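PDB 6WO6: RavA from Legionella pneumophila str. Paris, which is an effector of the pathogen Legionella pneumophila linked to cell invasion, probably acting inside host cells, with no molecular activity assigned here. Local coordinates for residues A[257-262]-A[290-295]; A[214-218]-A[246-251]; A[265-271]-A[302-306]. The protein carries 2 engineered substitutions. All blocks are in the same frame, centred on the assembly; numbering follows the deposited sequence.

Contact 1 of 3, residues A[257-262]-A[290-295]; sequences LRRDIE and LFPELL
The CD1 methyl of Ile261 lies over one face of the Phe291 ring, 3.8 Å from the ring centroid and 20° off the normal, which meets the criteria for a CH-pi contact. It is displaced toward the rim, closest to Phe291 CZ and CE2, and also nears Leu290 CB at 4.4 Å. The other branch of Ile261, CG2, faces Leu294 CB and Leu295 CD2. With CG1 set beside the backbone N (chi1 -66°), the two branches of the isoleucine serve different neighbours, so this one residue meets four side chains. Nearer the start of the segment, Leu257 CD2 and Leu290 CD1 are 4.2 Å apart, the two leucine side chains running antiparallel alongside each other.

Arg258 flanks this apolar row. Its CD packs 3.8 Å from Leu294 CD1, while Leu294 CD2 sits over one face of the guanidinium, 4.0 Å from Arg258 NH1. The salt bridge from Arg258 NE to Glu262 OE2, one turn on, measures 3.0 Å, and NH1 makes weak hydrogen bonds to the carbonyls of Ala222 and Leu223, so NE and, more weakly, NH1 have partners. Farther out, Phe291 touches Cys284 and Ile324. The axes of the two segments come no closer than 11.2 Å and their N-to-C directions differ by 36°, a spacing filled by branched and aromatic side chains; this largely apolar interface joins helices 246-265 and 290-294 within an all-helical fold.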
loop_
_atom_site.group_PDB
_atom_site.type_symbol
_atom_site.label_atom_id
_atom_site.label_comp_id
_atom_site.label_asym_id
_atom_site.label_seq_id
_atom_site.Cartn_x
_atom_site.Cartn_y
_atom_site.Cartn_z
ATOM N N LEU A 257 25.955 -15.431 4.290
ATOM C CA LEU A 257 26.810 -15.335 5.469
ATOM C C LEU A 257 26.511 -16.449 6.461
ATOM O O LEU A 257 27.431 -17.008 7.071
ATOM C CB LEU A 257 26.643 -13.973 6.141
ATOM C CG LEU A 257 27.350 -13.832 7.493
ATOM C CD1 LEU A 257 28.853 -13.991 7.336
ATOM C CD2 LEU A 257 27.010 -12.505 8.150
ATOM N N ARG A 258 25.229 -16.777 6.652
ATOM C CA ARG A 258 24.896 -17.905 7.518
ATOM C C ARG A 258 25.465 -19.207 6.965
ATOM O O ARG A 258 25.990 -20.036 7.722
ATOM C CB ARG A 258 23.384 -18.014 7.700
ATOM C CG ARG A 258 22.931 -19.394 8.146
ATOM C CD ARG A 258 21.800 -19.322 9.149
ATOM N NE ARG A 258 21.263 -20.645 9.445
ATOM C CZ ARG A 258 20.320 -20.885 10.350
ATOM N NH1 ARG A 258 19.810 -19.888 11.059
ATOM N NH2 ARG A 258 19.891 -22.123 10.547
ATOM N N ARG A 259 25.376 -19.404 5.646
ATOM C CA ARG A 259 25.979 -20.593 5.047
ATOM C C ARG A 259 27.483 -20.628 5.295
ATOM O O ARG A 259 28.048 -21.682 5.607
ATOM C CB ARG A 259 25.685 -20.641 3.547
ATOM C CG ARG A 259 25.573 -22.053 2.988
ATOM C CD ARG A 259 25.906 -22.115 1.505
ATOM N NE ARG A 259 27.168 -22.817 1.275
ATOM C CZ ARG A 259 27.589 -23.247 0.088
ATOM N NH1 ARG A 259 26.846 -23.053 -0.995
ATOM N NH2 ARG A 259 28.754 -23.876 -0.014
ATOM N N ASP A 260 28.145 -19.476 5.158
ATOM C CA ASP A 260 29.581 -19.391 5.405
ATOM C C ASP A 260 29.913 -19.756 6.846
ATOM O O ASP A 260 30.851 -20.523 7.103
ATOM C CB ASP A 260 30.071 -17.979 5.076
ATOM C CG ASP A 260 31.572 -17.905 4.879
ATOM O OD1 ASP A 260 32.239 -18.963 4.897
ATOM O OD2 ASP A 260 32.083 -16.778 4.702
ATOM N N ILE A 261 29.146 -19.219 7.797
ATOM C CA ILE A 261 29.358 -19.530 9.209
ATOM C C ILE A 261 29.215 -21.025 9.448
ATOM O O ILE A 261 30.044 -21.649 10.124
ATOM C CB ILE A 261 28.378 -18.733 10.087
ATOM C CG1 ILE A 261 28.678 -17.237 10.012
ATOM C CG2 ILE A 261 28.435 -19.213 11.526
ATOM C CD1 ILE A 261 27.713 -16.392 10.811
ATOM N N GLU A 262 28.162 -21.628 8.892
ATOM C CA GLU A 262 27.883 -23.028 9.192
ATOM C C GLU A 262 28.865 -23.973 8.505
ATOM O O GLU A 262 29.174 -25.038 9.048
ATOM C CB GLU A 262 26.444 -23.365 8.808
ATOM C CG GLU A 262 25.415 -22.758 9.748
ATOM C CD GLU A 262 23.986 -23.001 9.298
ATOM O OE1 GLU A 262 23.772 -23.298 8.102
ATOM O OE2 GLU A 262 23.073 -22.894 10.145
ATOM N N LEU A 290 23.298 -13.064 13.946
ATOM C CA LEU A 290 23.456 -14.470 13.594
ATOM C C LEU A 290 24.396 -15.204 14.542
ATOM O O LEU A 290 24.249 -16.416 14.732
ATOM C CB LEU A 290 23.971 -14.592 12.160
ATOM C CG LEU A 290 22.952 -14.438 11.037
ATOM C CD1 LEU A 290 23.645 -14.394 9.690
ATOM C CD2 LEU A 290 21.969 -15.588 11.093
ATOM N N PHE A 291 25.354 -14.501 15.154
ATOM C CA PHE A 291 26.501 -15.196 15.738
ATOM C C PHE A 291 26.251 -15.847 17.101
ATOM O O PHE A 291 26.648 -17.005 17.285
ATOM C CB PHE A 291 27.696 -14.243 15.817
ATOM C CG PHE A 291 28.361 -14.016 14.494
ATOM C CD1 PHE A 291 27.848 -13.096 13.594
ATOM C CD2 PHE A 291 29.482 -14.740 14.138
ATOM C CE1 PHE A 291 28.454 -12.891 12.370
ATOM C CE2 PHE A 291 30.093 -14.543 12.914
ATOM C CZ PHE A 291 29.582 -13.618 12.029
ATOM N N PRO A 292 25.632 -15.170 18.080
ATOM C CA PRO A 292 25.443 -15.832 19.387
ATOM C C PRO A 292 24.682 -17.146 19.309
ATOM O O PRO A 292 25.039 -18.102 20.008
ATOM C CB PRO A 292 24.679 -14.780 20.201
ATOM C CG PRO A 292 25.077 -13.486 19.594
ATOM C CD PRO A 292 25.182 -13.766 18.122
ATOM N N GLU A 293 23.645 -17.229 18.471
ATOM C CA GLU A 293 22.890 -18.473 18.344
ATOM C C GLU A 293 23.725 -19.561 17.679
ATOM O O GLU A 293 23.890 -20.658 18.223
ATOM C CB GLU A 293 21.605 -18.232 17.550
ATOM C CG GLU A 293 20.328 -18.390 18.356
ATOM C CD GLU A 293 19.803 -17.066 18.880
ATOM O OE1 GLU A 293 18.711 -17.058 19.488
ATOM O OE2 GLU A 293 20.478 -16.033 18.679
ATOM N N LEU A 294 24.258 -19.273 16.491
ATOM C CA LEU A 294 24.949 -20.294 15.714
ATOM C C LEU A 294 26.288 -20.700 16.324
ATOM O O LEU A 294 26.780 -21.796 16.030
ATOM C CB LEU A 294 25.145 -19.802 14.279
ATOM C CG LEU A 294 23.866 -19.331 13.582
ATOM C CD1 LEU A 294 24.142 -18.958 12.136
ATOM C CD2 LEU A 294 22.773 -20.385 13.670
ATOM N N LEU A 295 26.887 -19.852 17.160
ATOM C CA LEU A 295 28.121 -20.185 17.859
ATOM C C LEU A 295 27.883 -20.588 19.309
ATOM O O LEU A 295 28.848 -20.705 20.073
ATOM C CB LEU A 295 29.101 -19.009 17.813
ATOM C CG LEU A 295 29.563 -18.474 16.457
ATOM C CD1 LEU A 295 30.717 -17.505 16.650
ATOM C CD2 LEU A 295 29.959 -19.601 15.524
#

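Contact 2 of 3, residues A[214-218]-A[246-251]; sequences ESSIA and ELAIKV
Ala218 CB touches Val251 CG2 at 3.9 Å and also rests on the Lys250 carbonyl, with its CB 3.6 Å from Lys250 O. Ile217 CG2, on the same helix 214-224, reaches Leu247 CD1 at 4.3 Å, and Ile237 of helix 230-240 adjoins Leu247 and Val251 from outside the two segments.

The Ala218 and Val251 CA atoms are only 4.5 Å apart, and the axes of the two segments approach to 8.8 Å at a signed crossing angle of -42°. This is a close helix-helix crossing within an all-alpha fold, between the first turns of helices 214-224 and 246-265, with the alanine methyl as the small group where the backbones converge.

The Glu214 chain bends at chi2 (92°) and lays OE2 against Glu246 CB at 3.4 Å. The two glutamate side chains cross at about a right angle, and the nearest oxygens of the like charges, Glu214 OE2 and Glu246 OE2, remain 5.5 Å apart. The start of helix 246-265 beside the Glu214 carboxylate may offset part of its negative charge.

Lys250 runs its CD and CE past Ser215 OG, with 3.7 Å between Lys250 CD and that oxygen. Glu286 OE2, outside both segments, is shared by the two side chains: it receives a salt bridge from Lys250 NZ and forms a hydrogen bond with Ser215 OG.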
loop_
_atom_site.group_PDB
_atom_site.type_symbol
_atom_site.label_atom_id
_atom_site.label_comp_id
_atom_site.label_asym_id
_atom_site.label_seq_id
_atom_site.Cartn_x
_atom_site.Cartn_y
_atom_site.Cartn_z
ATOM N N GLU A 214 16.204 -2.698 6.060
ATOM C CA GLU A 214 16.396 -3.978 5.388
ATOM C C GLU A 214 17.518 -4.797 6.017
ATOM O O GLU A 214 17.503 -6.028 5.922
ATOM C CB GLU A 214 16.675 -3.758 3.902
ATOM C CG GLU A 214 15.583 -3.009 3.152
ATOM C CD GLU A 214 15.816 -1.515 3.132
ATOM O OE1 GLU A 214 16.370 -0.985 4.117
ATOM O OE2 GLU A 214 15.456 -0.871 2.123
ATOM N N SER A 215 18.491 -4.147 6.662
ATOM C CA SER A 215 19.555 -4.890 7.331
ATOM C C SER A 215 18.999 -5.728 8.478
ATOM O O SER A 215 19.294 -6.925 8.591
ATOM C CB SER A 215 20.628 -3.929 7.837
ATOM O OG SER A 215 21.256 -3.259 6.760
ATOM N N SER A 216 18.191 -5.108 9.343
ATOM C CA SER A 216 17.609 -5.827 10.472
ATOM C C SER A 216 16.682 -6.942 10.003
ATOM O O SER A 216 16.718 -8.060 10.534
ATOM C CB SER A 216 16.859 -4.846 11.374
ATOM O OG SER A 216 16.011 -5.524 12.282
ATOM N N ILE A 217 15.836 -6.651 9.013
ATOM C CA ILE A 217 14.920 -7.661 8.493
ATOM C C ILE A 217 15.701 -8.821 7.895
ATOM O O ILE A 217 15.352 -9.989 8.093
ATOM C CB ILE A 217 13.959 -7.034 7.463
ATOM C CG1 ILE A 217 13.188 -5.873 8.087
ATOM C CG2 ILE A 217 12.997 -8.078 6.915
ATOM C CD1 ILE A 217 12.478 -5.013 7.067
ATOM N N ALA A 218 16.776 -8.521 7.161
ATOM C CA ALA A 218 17.569 -9.578 6.546
ATOM C C ALA A 218 18.262 -10.428 7.599
ATOM O O ALA A 218 18.347 -11.654 7.457
ATOM C CB ALA A 218 18.591 -8.975 5.583
ATOM N N GLU A 246 17.280 -2.919 -2.048
ATOM C CA GLU A 246 18.070 -3.206 -0.856
ATOM C C GLU A 246 17.661 -4.533 -0.228
ATOM O O GLU A 246 18.521 -5.338 0.149
ATOM C CB GLU A 246 17.933 -2.069 0.158
ATOM C CG GLU A 246 18.664 -0.787 -0.215
ATOM C CD GLU A 246 20.171 -0.928 -0.154
ATOM O OE1 GLU A 246 20.757 -1.547 -1.070
ATOM O OE2 GLU A 246 20.773 -0.422 0.817
ATOM N N LEU A 247 16.354 -4.787 -0.130
ATOM C CA LEU A 247 15.877 -5.969 0.581
ATOM C C LEU A 247 16.424 -7.253 -0.032
ATOM O O LEU A 247 16.903 -8.134 0.692
ATOM C CB LEU A 247 14.350 -5.993 0.595
ATOM C CG LEU A 247 13.736 -7.168 1.359
ATOM C CD1 LEU A 247 14.042 -7.060 2.841
ATOM C CD2 LEU A 247 12.236 -7.251 1.123
ATOM N N ALA A 248 16.373 -7.379 -1.360
ATOM C CA ALA A 248 16.820 -8.612 -2.003
ATOM C C ALA A 248 18.318 -8.832 -1.806
ATOM O O ALA A 248 18.752 -9.926 -1.410
ATOM C CB ALA A 248 16.466 -8.581 -3.489
ATOM N N ILE A 249 19.124 -7.803 -2.091
ATOM C CA ILE A 249 20.570 -7.901 -1.919
ATOM C C ILE A 249 20.905 -8.321 -0.494
ATOM O O ILE A 249 21.676 -9.264 -0.266
ATOM C CB ILE A 249 21.247 -6.564 -2.280
ATOM C CG1 ILE A 249 20.931 -6.157 -3.721
ATOM C CG2 ILE A 249 22.748 -6.655 -2.088
ATOM C CD1 ILE A 249 21.489 -4.797 -4.102
ATOM N N LYS A 250 20.314 -7.633 0.489
ATOM C CA LYS A 250 20.675 -7.886 1.880
ATOM C C LYS A 250 20.218 -9.268 2.334
ATOM O O LYS A 250 20.956 -9.960 3.043
ATOM C CB LYS A 250 20.095 -6.799 2.784
ATOM C CG LYS A 250 20.495 -5.388 2.380
ATOM C CD LYS A 250 21.365 -4.703 3.406
ATOM C CE LYS A 250 21.702 -3.294 2.949
ATOM N NZ LYS A 250 22.659 -2.610 3.858
ATOM N N VAL A 251 19.015 -9.693 1.936
ATOM C CA VAL A 251 18.521 -11.005 2.349
ATOM C C VAL A 251 19.395 -12.112 1.771
ATOM O O VAL A 251 19.767 -13.065 2.474
ATOM C CB VAL A 251 17.044 -11.167 1.941
ATOM C CG1 VAL A 251 16.616 -12.619 2.031
ATOM C CG2 VAL A 251 16.159 -10.308 2.824
#

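Contact 3 of 3, residues A[265-271]-A[302-306]; sequences LLGDNPE and IGEKL
Gly267 O lies against two methylenes of Lys305, CD and CE, and the neighbouring Asp268 O is 3.4 Å from Lys305 CD. These are packing contacts of a lysine chain drawn along the peptide carbonyls of the 266-269 turn. The charge itself goes elsewhere: a bend at chi4 (69°) turns the amino end, and Lys305 NZ makes a weak hydrogen bond to Ala301 O, while Asp268 OD1 stays 5.8 Å from it.

Pro270 carries the apolar part. Its CB meets Ile302 CG2 at 3.6 Å, and its CD lies 3.7 Å from Lys305 CB, with the lysine crossing the proline at about a right angle. Beyond it, Leu306 CD2 approaches both the backbone N and the CB of Glu271, the latter at 3.8 Å. On the other flank Ile302 CD1 touches Leu266 CD2 at 3.8 Å and comes close to Leu265 O, so the isoleucine bridges the residues before and after the turn. Glu271 OE2 hydrogen-bonds to Ser275 OG of its own helix.

The arrangement is a helix-turn-helix connection between helices 246-265 and 270-275, packed on the C-terminal end of helix 299-304 and the residues that follow it in an all-helical fold.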
loop_
_atom_site.group_PDB
_atom_site.type_symbol
_atom_site.label_atom_id
_atom_site.label_comp_id
_atom_site.label_asym_id
_atom_site.label_seq_id
_atom_site.Cartn_x
_atom_site.Cartn_y
_atom_site.Cartn_z
ATOM N N LEU A 265 33.140 -21.701 9.434
ATOM C CA LEU A 265 33.434 -21.345 10.818
ATOM C C LEU A 265 33.138 -22.492 11.774
ATOM O O LEU A 265 33.843 -22.656 12.777
ATOM C CB LEU A 265 32.645 -20.098 11.231
ATOM C CG LEU A 265 33.003 -19.543 12.613
ATOM C CD1 LEU A 265 34.497 -19.286 12.702
ATOM C CD2 LEU A 265 32.229 -18.275 12.906
ATOM N N LEU A 266 32.121 -23.297 11.482
ATOM C CA LEU A 266 31.777 -24.441 12.313
ATOM C C LEU A 266 32.280 -25.757 11.734
ATOM O O LEU A 266 31.867 -26.826 12.197
ATOM C CB LEU A 266 30.265 -24.495 12.527
ATOM C CG LEU A 266 29.724 -23.241 13.217
ATOM C CD1 LEU A 266 28.251 -23.384 13.563
ATOM C CD2 LEU A 266 30.545 -22.952 14.461
ATOM N N GLY A 267 33.159 -25.702 10.742
ATOM C CA GLY A 267 33.774 -26.880 10.165
ATOM C C GLY A 267 35.064 -27.257 10.860
ATOM O O GLY A 267 35.247 -27.020 12.058
ATOM N N ASP A 268 35.979 -27.848 10.091
ATOM C CA ASP A 268 37.236 -28.347 10.637
ATOM C C ASP A 268 38.345 -27.303 10.656
ATOM O O ASP A 268 39.257 -27.400 11.486
ATOM C CB ASP A 268 37.710 -29.567 9.843
ATOM C CG ASP A 268 36.793 -30.761 10.008
ATOM O OD1 ASP A 268 36.293 -30.976 11.133
ATOM O OD2 ASP A 268 36.570 -31.481 9.013
ATOM N N ASN A 269 38.295 -26.310 9.765
ATOM C CA ASN A 269 39.319 -25.273 9.655
ATOM C C ASN A 269 38.681 -23.895 9.811
ATOM O O ASN A 269 38.531 -23.156 8.827
ATOM C CB ASN A 269 40.059 -25.372 8.323
ATOM C CG ASN A 269 41.405 -26.061 8.449
ATOM O OD1 ASN A 269 42.389 -25.454 8.882
ATOM N ND2 ASN A 269 41.458 -27.332 8.063
ATOM N N PRO A 270 38.309 -23.510 11.037
ATOM C CA PRO A 270 37.681 -22.190 11.230
ATOM C C PRO A 270 38.537 -21.026 10.764
ATOM O O PRO A 270 37.991 -19.967 10.428
ATOM C CB PRO A 270 37.441 -22.141 12.746
ATOM C CG PRO A 270 37.357 -23.570 13.160
ATOM C CD PRO A 270 38.343 -24.290 12.286
ATOM N N GLU A 271 39.864 -21.191 10.731
ATOM C CA GLU A 271 40.739 -20.124 10.253
ATOM C C GLU A 271 40.417 -19.733 8.815
ATOM O O GLU A 271 40.525 -18.555 8.453
ATOM C CB GLU A 271 42.202 -20.557 10.387
ATOM C CG GLU A 271 43.206 -19.661 9.675
ATOM C CD GLU A 271 43.539 -20.160 8.282
ATOM O OE1 GLU A 271 43.348 -21.367 8.021
ATOM O OE2 GLU A 271 43.988 -19.346 7.448
ATOM N N ILE A 302 36.229 -24.343 18.464
ATOM C CA ILE A 302 36.897 -23.455 17.519
ATOM C C ILE A 302 38.232 -22.976 18.082
ATOM O O ILE A 302 39.249 -22.949 17.374
ATOM C CB ILE A 302 35.969 -22.281 17.163
ATOM C CG1 ILE A 302 34.659 -22.812 16.579
ATOM C CG2 ILE A 302 36.646 -21.338 16.186
ATOM C CD1 ILE A 302 33.580 -21.757 16.412
ATOM N N GLY A 303 38.255 -22.596 19.363
ATOM C CA GLY A 303 39.505 -22.178 19.977
ATOM C C GLY A 303 40.561 -23.266 19.949
ATOM O O GLY A 303 41.754 -22.986 19.808
ATOM N N GLU A 304 40.136 -24.525 20.086
ATOM C CA GLU A 304 41.075 -25.639 19.985
ATOM C C GLU A 304 41.531 -25.848 18.547
ATOM O O GLU A 304 42.699 -26.173 18.298
ATOM C CB GLU A 304 40.447 -26.919 20.536
ATOM C CG GLU A 304 40.184 -26.899 22.030
ATOM C CD GLU A 304 39.726 -28.247 22.549
ATOM O OE1 GLU A 304 40.006 -28.563 23.726
ATOM O OE2 GLU A 304 39.091 -28.996 21.775
ATOM N N LYS A 305 40.623 -25.675 17.584
ATOM C CA LYS A 305 41.001 -25.759 16.178
ATOM C C LYS A 305 41.792 -24.543 15.702
ATOM O O LYS A 305 42.180 -24.507 14.528
ATOM C CB LYS A 305 39.759 -25.937 15.301
ATOM C CG LYS A 305 38.981 -27.221 15.552
ATOM C CD LYS A 305 37.815 -27.345 14.576
ATOM C CE LYS A 305 36.875 -28.477 14.959
ATOM N NZ LYS A 305 36.128 -28.174 16.211
ATOM N N LEU A 306 42.021 -23.549 16.564
ATOM C CA LEU A 306 42.857 -22.397 16.234
ATOM C C LEU A 306 44.122 -22.311 17.085
ATOM O O LEU A 306 44.789 -21.268 17.078
ATOM C CB LEU A 306 42.061 -21.096 16.387
ATOM C CG LEU A 306 40.794 -20.885 15.554
ATOM C CD1 LEU A 306 40.029 -19.670 16.066
ATOM C CD2 LEU A 306 41.123 -20.737 14.075
#

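Overall arrangement
All three contacts lie in the C-terminal part of the chain, on the same side of its centre. Contact 2 closes first, bringing 246-251 back to 214-218 across a mostly helical connection. Helix 246-265 then continues into contact 1, so these two follow in series, with centres 16 Å apart and no touch between them. Contact 3 opens at 265-271 before contact 1 closes at 290-295, and itself closes at 302-306; these two loops cross rather than nest. They also touch, through a probable hydrogen bond between Ile261 O and Leu266 N. Contacts 2 and 1 tie helix 246-265 to helices 214-224 and 290-294, while contact 3 joins the turn after it and the start of helix 270-275 to the end of helix 299-304.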